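Long-range contact in glycosyl transferase family 9 (PDB 3TOV), which probably transfers a sugar, such as a heptose, from a nucleotide-activated donor to an acceptor: residues R70-I84 with N99-A111. Residues are numbered along the deposited sequence; the frame is centred on the assembly and turned at random.
Sequences RHNSISGLNEVAREI and NERTSYLAWKIHA. With SO4 (sulfate ion), chain F.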
ATOM      1  N   ARG A  70      12.469   8.217 -22.026  1.00157.32           N
ATOM      2  CA  ARG A  70      12.453   6.922 -22.705  1.00154.51           C
ATOM      3  C   ARG A  70      13.824   6.232 -22.765  1.00155.24           C
ATOM      4  O   ARG A  70      13.991   5.113 -22.267  1.00148.56           O
ATOM      5  CB  ARG A  70      11.842   7.057 -24.111  1.00155.39           C
ATOM      6  CG  ARG A  70      12.545   6.239 -25.193  1.00150.23           C
ATOM      7  CD  ARG A  70      11.566   5.477 -26.074  1.00139.41           C
ATOM      8  NE  ARG A  70      10.478   6.318 -26.555  1.00132.84           N
ATOM      9  CZ  ARG A  70       9.263   6.336 -26.019  1.00120.20           C
ATOM     10  NH1 ARG A  70       8.980   5.556 -24.983  1.00104.14           N
ATOM     11  NH2 ARG A  70       8.334   7.132 -26.526  1.00125.35           N
ATOM     12  N   HIS A  71      14.793   6.909 -23.376  1.00160.84           N
ATOM     13  CA  HIS A  71      16.135   6.370 -23.556  1.00158.64           C
ATOM     14  C   HIS A  71      16.714   5.967 -22.207  1.00153.18           C
ATOM     15  O   HIS A  71      17.270   4.878 -22.053  1.00150.20           O
ATOM     16  CB  HIS A  71      17.033   7.419 -24.211  1.00165.45           C
ATOM     17  CG  HIS A  71      16.313   8.320 -25.167  1.00170.24           C
ATOM     18  ND1 HIS A  71      15.188   7.926 -25.860  1.00167.73           N
ATOM     19  CD2 HIS A  71      16.553   9.601 -25.538  1.00178.31           C
ATOM     20  CE1 HIS A  71      14.769   8.922 -26.621  1.00174.89           C
ATOM     21  NE2 HIS A  71      15.580   9.949 -26.444  1.00181.71           N
ATOM     22  N   ASN A  72      16.573   6.872 -21.241  1.00151.98           N
ATOM     23  CA  ASN A  72      17.013   6.658 -19.865  1.00144.04           C
ATOM     24  C   ASN A  72      16.466   5.356 -19.285  1.00129.78           C
ATOM     25  O   ASN A  72      17.222   4.505 -18.814  1.00128.90           O
ATOM     26  CB  ASN A  72      16.601   7.856 -18.992  1.00145.34           C
ATOM     27  CG  ASN A  72      16.819   7.612 -17.506  1.00139.56           C
ATOM     28  OD1 ASN A  72      15.916   7.155 -16.799  1.00134.98           O
ATOM     29  ND2 ASN A  72      18.016   7.929 -17.023  1.00139.51           N
ATOM     30  N   SER A  73      15.150   5.204 -19.328  1.00117.29           N
ATOM     31  CA  SER A  73      14.520   4.009 -18.801  1.00102.63           C
ATOM     32  C   SER A  73      15.127   2.754 -19.422  1.00 94.47           C
ATOM     33  O   SER A  73      15.727   1.937 -18.718  1.00 88.90           O
ATOM     34  CB  SER A  73      13.013   4.059 -19.042  1.00100.59           C
ATOM     35  OG  SER A  73      12.447   5.173 -18.379  1.00105.36           O
ATOM     36  N   ILE A  74      14.987   2.616 -20.741  1.00 90.50           N
ATOM     37  CA  ILE A  74      15.383   1.387 -21.432  1.00 81.64           C
ATOM     38  C   ILE A  74      16.874   1.074 -21.286  1.00 81.40           C
ATOM     39  O   ILE A  74      17.269  -0.081 -21.126  1.00 77.33           O
ATOM     40  CB  ILE A  74      14.985   1.402 -22.924  1.00 76.81           C
ATOM     41  CG1 ILE A  74      13.620   0.742 -23.122  1.00 64.53           C
ATOM     42  CG2 ILE A  74      15.996   0.637 -23.746  1.00 78.32           C
ATOM     43  CD1 ILE A  74      12.467   1.495 -22.529  1.00 55.90           C
ATOM     44  N   SER A  75      17.704   2.105 -21.345  1.00 83.99           N
ATOM     45  CA  SER A  75      19.111   1.926 -21.045  1.00 78.13           C
ATOM     46  C   SER A  75      19.281   1.239 -19.680  1.00 74.04           C
ATOM     47  O   SER A  75      20.074   0.306 -19.545  1.00 77.06           O
ATOM     48  CB  SER A  75      19.824   3.268 -21.069  1.00 78.39           C
ATOM     49  OG  SER A  75      21.080   3.156 -20.440  1.00 84.63           O
ATOM     50  N   GLY A  76      18.518   1.689 -18.682  1.00 65.91           N
ATOM     51  CA  GLY A  76      18.608   1.163 -17.327  1.00 60.85           C
ATOM     52  C   GLY A  76      18.000  -0.217 -17.144  1.00 67.13           C
ATOM     53  O   GLY A  76      18.262  -0.905 -16.148  1.00 65.73           O
ATOM     54  N   LEU A  77      17.179  -0.620 -18.111  1.00 68.60           N
ATOM     55  CA  LEU A  77      16.526  -1.928 -18.106  1.00 55.41           C
ATOM     56  C   LEU A  77      17.430  -2.990 -18.744  1.00 58.19           C
ATOM     57  O   LEU A  77      17.654  -4.065 -18.178  1.00 60.09           O
ATOM     58  CB  LEU A  77      15.202  -1.841 -18.860  1.00 48.33           C
ATOM     59  CG  LEU A  77      14.185  -0.850 -18.292  1.00 48.69           C
ATOM     60  CD1 LEU A  77      13.006  -0.616 -19.247  1.00 48.63           C
ATOM     61  CD2 LEU A  77      13.712  -1.331 -16.943  1.00 42.49           C
ATOM     62  N   ASN A  78      17.944  -2.689 -19.931  1.00 55.07           N
ATOM     63  CA  ASN A  78      18.966  -3.523 -20.527  1.00 53.71           C
ATOM     64  C   ASN A  78      20.050  -3.745 -19.491  1.00 56.90           C
ATOM     65  O   ASN A  78      20.686  -4.799 -19.439  1.00 60.11           O
ATOM     66  CB  ASN A  78      19.546  -2.833 -21.751  1.00 56.61           C
ATOM     67  CG  ASN A  78      18.515  -2.614 -22.820  1.00 58.20           C
ATOM     68  OD1 ASN A  78      17.640  -3.453 -23.023  1.00 57.09           O
ATOM     69  ND2 ASN A  78      18.596  -1.482 -23.502  1.00 58.52           N
ATOM     70  N   GLU A  79      20.242  -2.731 -18.657  1.00 60.76           N
ATOM     71  CA  GLU A  79      21.236  -2.771 -17.601  1.00 71.29           C
ATOM     72  C   GLU A  79      20.854  -3.827 -16.579  1.00 66.25           C
ATOM     73  O   GLU A  79      21.576  -4.802 -16.391  1.00 68.56           O
ATOM     74  CB  GLU A  79      21.355  -1.397 -16.935  1.00 84.78           C
ATOM     75  CG  GLU A  79      22.719  -1.120 -16.300  1.00103.17           C
ATOM     76  CD  GLU A  79      22.895  -1.799 -14.950  1.00112.33           C
ATOM     77  OE1 GLU A  79      21.871  -2.076 -14.285  1.00114.30           O
ATOM     78  OE2 GLU A  79      24.056  -2.051 -14.550  1.00115.22           O
ATOM     79  N   VAL A  80      19.713  -3.623 -15.927  1.00 64.52           N
ATOM     80  CA  VAL A  80      19.175  -4.558 -14.935  1.00 62.34           C
ATOM     81  C   VAL A  80      19.200  -6.021 -15.387  1.00 58.75           C
ATOM     82  O   VAL A  80      19.606  -6.910 -14.627  1.00 59.00           O
ATOM     83  CB  VAL A  80      17.728  -4.179 -14.561  1.00 59.70           C
ATOM     84  CG1 VAL A  80      16.883  -5.433 -14.295  1.00 50.05           C
ATOM     85  CG2 VAL A  80      17.720  -3.206 -13.378  1.00 62.79           C
ATOM     86  N   ALA A  81      18.753  -6.268 -16.616  1.00 47.54           N
ATOM     87  CA  ALA A  81      18.818  -7.599 -17.177  1.00 49.96           C
ATOM     88  C   ALA A  81      20.263  -8.123 -17.137  1.00 63.69           C
ATOM     89  O   ALA A  81      20.533  -9.168 -16.543  1.00 68.70           O
ATOM     90  CB  ALA A  81      18.263  -7.598 -18.593  1.00 51.10           C
ATOM     91  N   ARG A  82      21.191  -7.392 -17.752  1.00 68.21           N
ATOM     92  CA  ARG A  82      22.614  -7.703 -17.626  1.00 76.16           C
ATOM     93  C   ARG A  82      22.998  -7.991 -16.174  1.00 73.86           C
ATOM     94  O   ARG A  82      23.570  -9.040 -15.875  1.00 76.92           O
ATOM     95  CB  ARG A  82      23.459  -6.545 -18.158  1.00 82.34           C
ATOM     96  CG  ARG A  82      24.675  -6.959 -18.980  1.00 84.78           C
ATOM     97  CD  ARG A  82      24.806  -6.050 -20.203  1.00 90.19           C
ATOM     98  NE  ARG A  82      23.973  -4.851 -20.078  1.00 90.10           N
ATOM     99  CZ  ARG A  82      24.155  -3.729 -20.769  1.00 94.09           C
ATOM    100  NH1 ARG A  82      25.157  -3.634 -21.637  1.00106.62           N
ATOM    101  NH2 ARG A  82      23.345  -2.693 -20.586  1.00 86.01           N
ATOM    102  N   GLU A  83      22.679  -7.055 -15.282  1.00 68.85           N
ATOM    103  CA  GLU A  83      22.958  -7.190 -13.851  1.00 71.97           C
ATOM    104  C   GLU A  83      22.411  -8.493 -13.269  1.00 75.28           C
ATOM    105  O   GLU A  83      23.107  -9.199 -12.537  1.00 80.03           O
ATOM    106  CB  GLU A  83      22.392  -5.995 -13.081  1.00 74.98           C
ATOM    107  CG  GLU A  83      22.800  -5.922 -11.609  1.00 84.34           C
ATOM    108  CD  GLU A  83      22.070  -4.810 -10.840  1.00 91.44           C
ATOM    109  OE1 GLU A  83      22.151  -4.798  -9.592  1.00 93.26           O
ATOM    110  OE2 GLU A  83      21.411  -3.952 -11.477  1.00 91.02           O
ATOM    111  N   ILE A  84      21.160  -8.807 -13.594  1.00 72.59           N
ATOM    112  CA  ILE A  84      20.536 -10.039 -13.126  1.00 70.14           C
ATOM    113  C   ILE A  84      21.289 -11.263 -13.620  1.00 73.28           C
ATOM    114  O   ILE A  84      21.522 -12.200 -12.865  1.00 75.85           O
ATOM    115  CB  ILE A  84      19.071 -10.125 -13.587  1.00 68.46           C
ATOM    116  CG1 ILE A  84      18.181  -9.277 -12.681  1.00 66.64           C
ATOM    117  CG2 ILE A  84      18.587 -11.560 -13.584  1.00 70.55           C
ATOM    118  CD1 ILE A  84      16.774  -9.104 -13.206  1.00 63.26           C
ATOM    119  N   ASN A  99       2.556  -3.526 -18.531  1.00 47.25           N
ATOM    120  CA  ASN A  99       2.848  -2.450 -19.479  1.00 45.87           C
ATOM    121  C   ASN A  99       4.061  -2.841 -20.322  1.00 45.83           C
ATOM    122  O   ASN A  99       4.837  -3.700 -19.923  1.00 46.12           O
ATOM    123  CB  ASN A  99       3.136  -1.150 -18.753  1.00 44.30           C
ATOM    124  CG  ASN A  99       4.440  -1.205 -17.986  1.00 54.17           C
ATOM    125  OD1 ASN A  99       4.832  -2.265 -17.489  1.00 54.27           O
ATOM    126  ND2 ASN A  99       5.130  -0.069 -17.901  1.00 58.08           N
ATOM    127  N   GLU A 100       4.233  -2.203 -21.474  1.00 44.29           N
ATOM    128  CA  GLU A 100       5.332  -2.535 -22.375  1.00 47.03           C
ATOM    129  C   GLU A 100       6.732  -2.426 -21.768  1.00 48.32           C
ATOM    130  O   GLU A 100       7.584  -3.291 -21.979  1.00 46.49           O
ATOM    131  CB  GLU A 100       5.261  -1.675 -23.623  1.00 50.88           C
ATOM    132  CG  GLU A 100       4.792  -0.292 -23.337  1.00 59.31           C
ATOM    133  CD  GLU A 100       3.327  -0.122 -23.652  1.00 65.62           C
ATOM    134  OE1 GLU A 100       2.512  -0.084 -22.701  1.00 68.40           O
ATOM    135  OE2 GLU A 100       2.996  -0.017 -24.855  1.00 64.87           O
ATOM    136  N   ARG A 101       6.990  -1.363 -21.023  1.00 48.83           N
ATOM    137  CA  ARG A 101       8.313  -1.228 -20.436  1.00 47.29           C
ATOM    138  C   ARG A 101       8.710  -2.407 -19.542  1.00 45.65           C
ATOM    139  O   ARG A 101       9.778  -2.987 -19.712  1.00 44.69           O
ATOM    140  CB  ARG A 101       8.448   0.099 -19.709  1.00 48.27           C
ATOM    141  CG  ARG A 101       9.112   1.137 -20.579  1.00 54.11           C
ATOM    142  CD  ARG A 101       8.846   2.547 -20.107  1.00 59.58           C
ATOM    143  NE  ARG A 101       9.830   3.467 -20.666  1.00 65.39           N
ATOM    144  CZ  ARG A 101       9.817   3.927 -21.915  1.00 68.63           C
ATOM    145  NH1 ARG A 101      10.768   4.756 -22.312  1.00 69.28           N
ATOM    146  NH2 ARG A 101       8.865   3.560 -22.765  1.00 68.65           N
ATOM    147  N   THR A 102       7.861  -2.779 -18.596  1.00 42.23           N
ATOM    148  CA  THR A 102       8.220  -3.896 -17.742  1.00 41.10           C
ATOM    149  C   THR A 102       8.138  -5.196 -18.510  1.00 43.45           C
ATOM    150  O   THR A 102       8.902  -6.127 -18.267  1.00 47.42           O
ATOM    151  CB  THR A 102       7.344  -3.991 -16.512  1.00 42.42           C
ATOM    152  OG1 THR A 102       7.540  -2.823 -15.712  1.00 50.26           O
ATOM    153  CG2 THR A 102       7.741  -5.203 -15.701  1.00 38.70           C
ATOM    154  N   SER A 103       7.206  -5.269 -19.444  1.00 42.82           N
ATOM    155  CA  SER A 103       7.091  -6.465 -20.250  1.00 41.67           C
ATOM    156  C   SER A 103       8.399  -6.608 -21.003  1.00 46.65           C
ATOM    157  O   SER A 103       9.002  -7.670 -21.026  1.00 51.13           O
ATOM    158  CB  SER A 103       5.899  -6.366 -21.200  1.00 36.80           C
ATOM    159  OG  SER A 103       4.688  -6.242 -20.476  1.00 35.15           O
ATOM    160  N   TYR A 104       8.858  -5.519 -21.596  1.00 45.19           N
ATOM    161  CA  TYR A 104      10.154  -5.532 -22.231  1.00 51.28           C
ATOM    162  C   TYR A 104      11.207  -6.140 -21.312  1.00 55.99           C
ATOM    163  O   TYR A 104      11.904  -7.083 -21.675  1.00 56.60           O
ATOM    164  CB  TYR A 104      10.566  -4.114 -22.610  1.00 52.13           C
ATOM    165  CG  TYR A 104      11.978  -4.028 -23.113  1.00 45.28           C
ATOM    166  CD1 TYR A 104      12.273  -4.276 -24.441  1.00 47.38           C
ATOM    167  CD2 TYR A 104      13.017  -3.717 -22.251  1.00 44.64           C
ATOM    168  CE1 TYR A 104      13.565  -4.199 -24.903  1.00 55.01           C
ATOM    169  CE2 TYR A 104      14.312  -3.641 -22.700  1.00 50.41           C
ATOM    170  CZ  TYR A 104      14.585  -3.883 -24.026  1.00 52.90           C
ATOM    171  OH  TYR A 104      15.881  -3.823 -24.476  1.00 51.55           O
ATOM    172  N   LEU A 105      11.328  -5.585 -20.115  1.00 58.98           N
ATOM    173  CA  LEU A 105      12.332  -6.057 -19.175  1.00 57.62           C
ATOM    174  C   LEU A 105      12.287  -7.582 -18.994  1.00 54.94           C
ATOM    175  O   LEU A 105      13.298  -8.256 -19.175  1.00 54.25           O
ATOM    176  CB  LEU A 105      12.182  -5.341 -17.832  1.00 50.20           C
ATOM    177  CG  LEU A 105      13.100  -5.888 -16.747  1.00 47.63           C
ATOM    178  CD1 LEU A 105      14.527  -5.931 -17.259  1.00 45.91           C
ATOM    179  CD2 LEU A 105      13.001  -5.045 -15.495  1.00 49.95           C
ATOM    180  N   ALA A 106      11.116  -8.111 -18.640  1.00 52.09           N
ATOM    181  CA  ALA A 106      10.930  -9.551 -18.438  1.00 53.99           C
ATOM    182  C   ALA A 106      11.399 -10.359 -19.644  1.00 53.03           C
ATOM    183  O   ALA A 106      11.965 -11.436 -19.507  1.00 60.36           O
ATOM    184  CB  ALA A 106       9.462  -9.866 -18.139  1.00 58.14           C
ATOM    185  N   TRP A 107      11.138  -9.833 -20.834  1.00 45.69           N
ATOM    186  CA  TRP A 107      11.604 -10.452 -22.058  1.00 42.35           C
ATOM    187  C   TRP A 107      13.123 -10.356 -22.116  1.00 52.05           C
ATOM    188  O   TRP A 107      13.798 -11.363 -22.301  1.00 56.72           O
ATOM    189  CB  TRP A 107      10.980  -9.754 -23.268  1.00 39.64           C
ATOM    190  CG  TRP A 107      11.597 -10.122 -24.581  1.00 49.38           C
ATOM    191  CD1 TRP A 107      11.292 -11.204 -25.349  1.00 56.57           C
ATOM    192  CD2 TRP A 107      12.618  -9.403 -25.285  1.00 59.90           C
ATOM    193  NE1 TRP A 107      12.062 -11.211 -26.488  1.00 64.50           N
ATOM    194  CE2 TRP A 107      12.885 -10.115 -26.475  1.00 65.28           C
ATOM    195  CE3 TRP A 107      13.339  -8.233 -25.026  1.00 61.52           C
ATOM    196  CZ2 TRP A 107      13.842  -9.695 -27.404  1.00 63.15           C
ATOM    197  CZ3 TRP A 107      14.294  -7.821 -25.957  1.00 63.96           C
ATOM    198  CH2 TRP A 107      14.530  -8.550 -27.126  1.00 61.31           C
ATOM    199  N   LYS A 108      13.655  -9.146 -21.935  1.00 51.97           N
ATOM    200  CA  LYS A 108      15.084  -8.914 -22.055  1.00 56.65           C
ATOM    201  C   LYS A 108      15.923  -9.815 -21.151  1.00 66.79           C
ATOM    202  O   LYS A 108      17.036 -10.201 -21.512  1.00 78.70           O
ATOM    203  CB  LYS A 108      15.424  -7.453 -21.781  1.00 57.42           C
ATOM    204  CG  LYS A 108      16.893  -7.099 -22.054  1.00 56.41           C
ATOM    205  CD  LYS A 108      17.230  -7.143 -23.557  1.00 56.47           C
ATOM    206  CE  LYS A 108      18.691  -7.528 -23.790  1.00 57.03           C
ATOM    207  NZ  LYS A 108      19.598  -6.980 -22.717  1.00 56.98           N
ATOM    208  N   ILE A 109      15.405 -10.145 -19.977  1.00 59.47           N
ATOM    209  CA  ILE A 109      16.084 -11.095 -19.105  1.00 60.82           C
ATOM    210  C   ILE A 109      16.313 -12.438 -19.827  1.00 68.72           C
ATOM    211  O   ILE A 109      17.350 -13.085 -19.664  1.00 69.04           O
ATOM    212  CB  ILE A 109      15.288 -11.281 -17.811  1.00 58.23           C
ATOM    213  CG1 ILE A 109      15.230  -9.945 -17.059  1.00 60.29           C
ATOM    214  CG2 ILE A 109      15.898 -12.367 -16.952  1.00 56.74           C
ATOM    215  CD1 ILE A 109      14.078  -9.820 -16.076  1.00 57.80           C
ATOM    216  N   HIS A 110      15.340 -12.841 -20.637  1.00 71.16           N
ATOM    217  CA  HIS A 110      15.482 -14.013 -21.495  1.00 65.27           C
ATOM    218  C   HIS A 110      15.655 -15.314 -20.747  1.00 66.47           C
ATOM    219  O   HIS A 110      16.563 -16.081 -21.047  1.00 73.11           O
ATOM    220  CB  HIS A 110      16.651 -13.832 -22.454  1.00 63.89           C
ATOM    221  CG  HIS A 110      16.230 -13.454 -23.834  1.00 74.77           C
ATOM    222  ND1 HIS A 110      16.093 -12.141 -24.237  1.00 77.23           N
ATOM    223  CD2 HIS A 110      15.887 -14.216 -24.900  1.00 83.38           C
ATOM    224  CE1 HIS A 110      15.693 -12.113 -25.496  1.00 84.73           C
ATOM    225  NE2 HIS A 110      15.559 -13.358 -25.922  1.00 88.04           N
ATOM    226  N   ALA A 111      14.781 -15.576 -19.784  1.00 63.06           N
ATOM    227  CA  ALA A 111      14.861 -16.824 -19.037  1.00 57.37           C
ATOM    228  C   ALA A 111      14.174 -17.952 -19.795  1.00 61.07           C
ATOM    229  O   ALA A 111      13.219 -17.720 -20.546  1.00 64.06           O
ATOM    230  CB  ALA A 111      14.273 -16.667 -17.639  1.00 48.97           C
TER
HETATM  231  S   SO4 F 350      16.158  10.761 -21.371  0.70110.82           S
HETATM  232  O1  SO4 F 350      17.199  10.357 -22.311  0.70108.87           O
HETATM  233  O2  SO4 F 350      16.723  10.953 -20.036  0.70107.73           O
HETATM  234  O3  SO4 F 350      15.532  11.994 -21.842  0.70109.90           O
HETATM  235  O4  SO4 F 350      15.150   9.710 -21.316  0.70114.05           O
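Arg101 reaches from helix 100-109 across to the first turn of helix 70-84. Its bond from CA to CB does not aim at that helix, but the end of the chain comes nearer. The chain runs extended from CG to NE (chi2 160°). Arg101 CG lies 3.9 Å from Ile74 CD1. Arg101 NE comes beside Ser73 CB at 3.6 Å. At the tip, Ile74 CD1 sits over one face of the guanidinium, 3.6 Å from Arg101 CZ. Arg101 NH2 meets the edge of the Arg70 guanidinium, 3.0 Å from Arg70 NH1. This is a contact of like charges, not a bond, and doubtful because Arg70 is poorly ordered. An alanine in place of Arg101 would probably leave Ile74 CD1 without its flat cover and open a gap beside Ser73.

Further along, Tyr104 OH donates to Asn78 OD1, which lies at the ring edge, in its plane. Leu105 supplies the apolar centre: its CD2 meets Leu77 CD2 at 4.0 Å, its CD1 Val80 CG1 at 3.8 Å. Ala81 CB packs against Lys108 CG.

The helices run in the same general direction, 35° apart. Strand 61-65, helix 70-87 and strand 92-95 form a beta-alpha-beta crossover, whose helix packs on helix 100-109. The strand order 3-2-1-4-5-6 is that of a Rossmann-like domain, consistent with the N-terminal half of the two-domain GT-B fold.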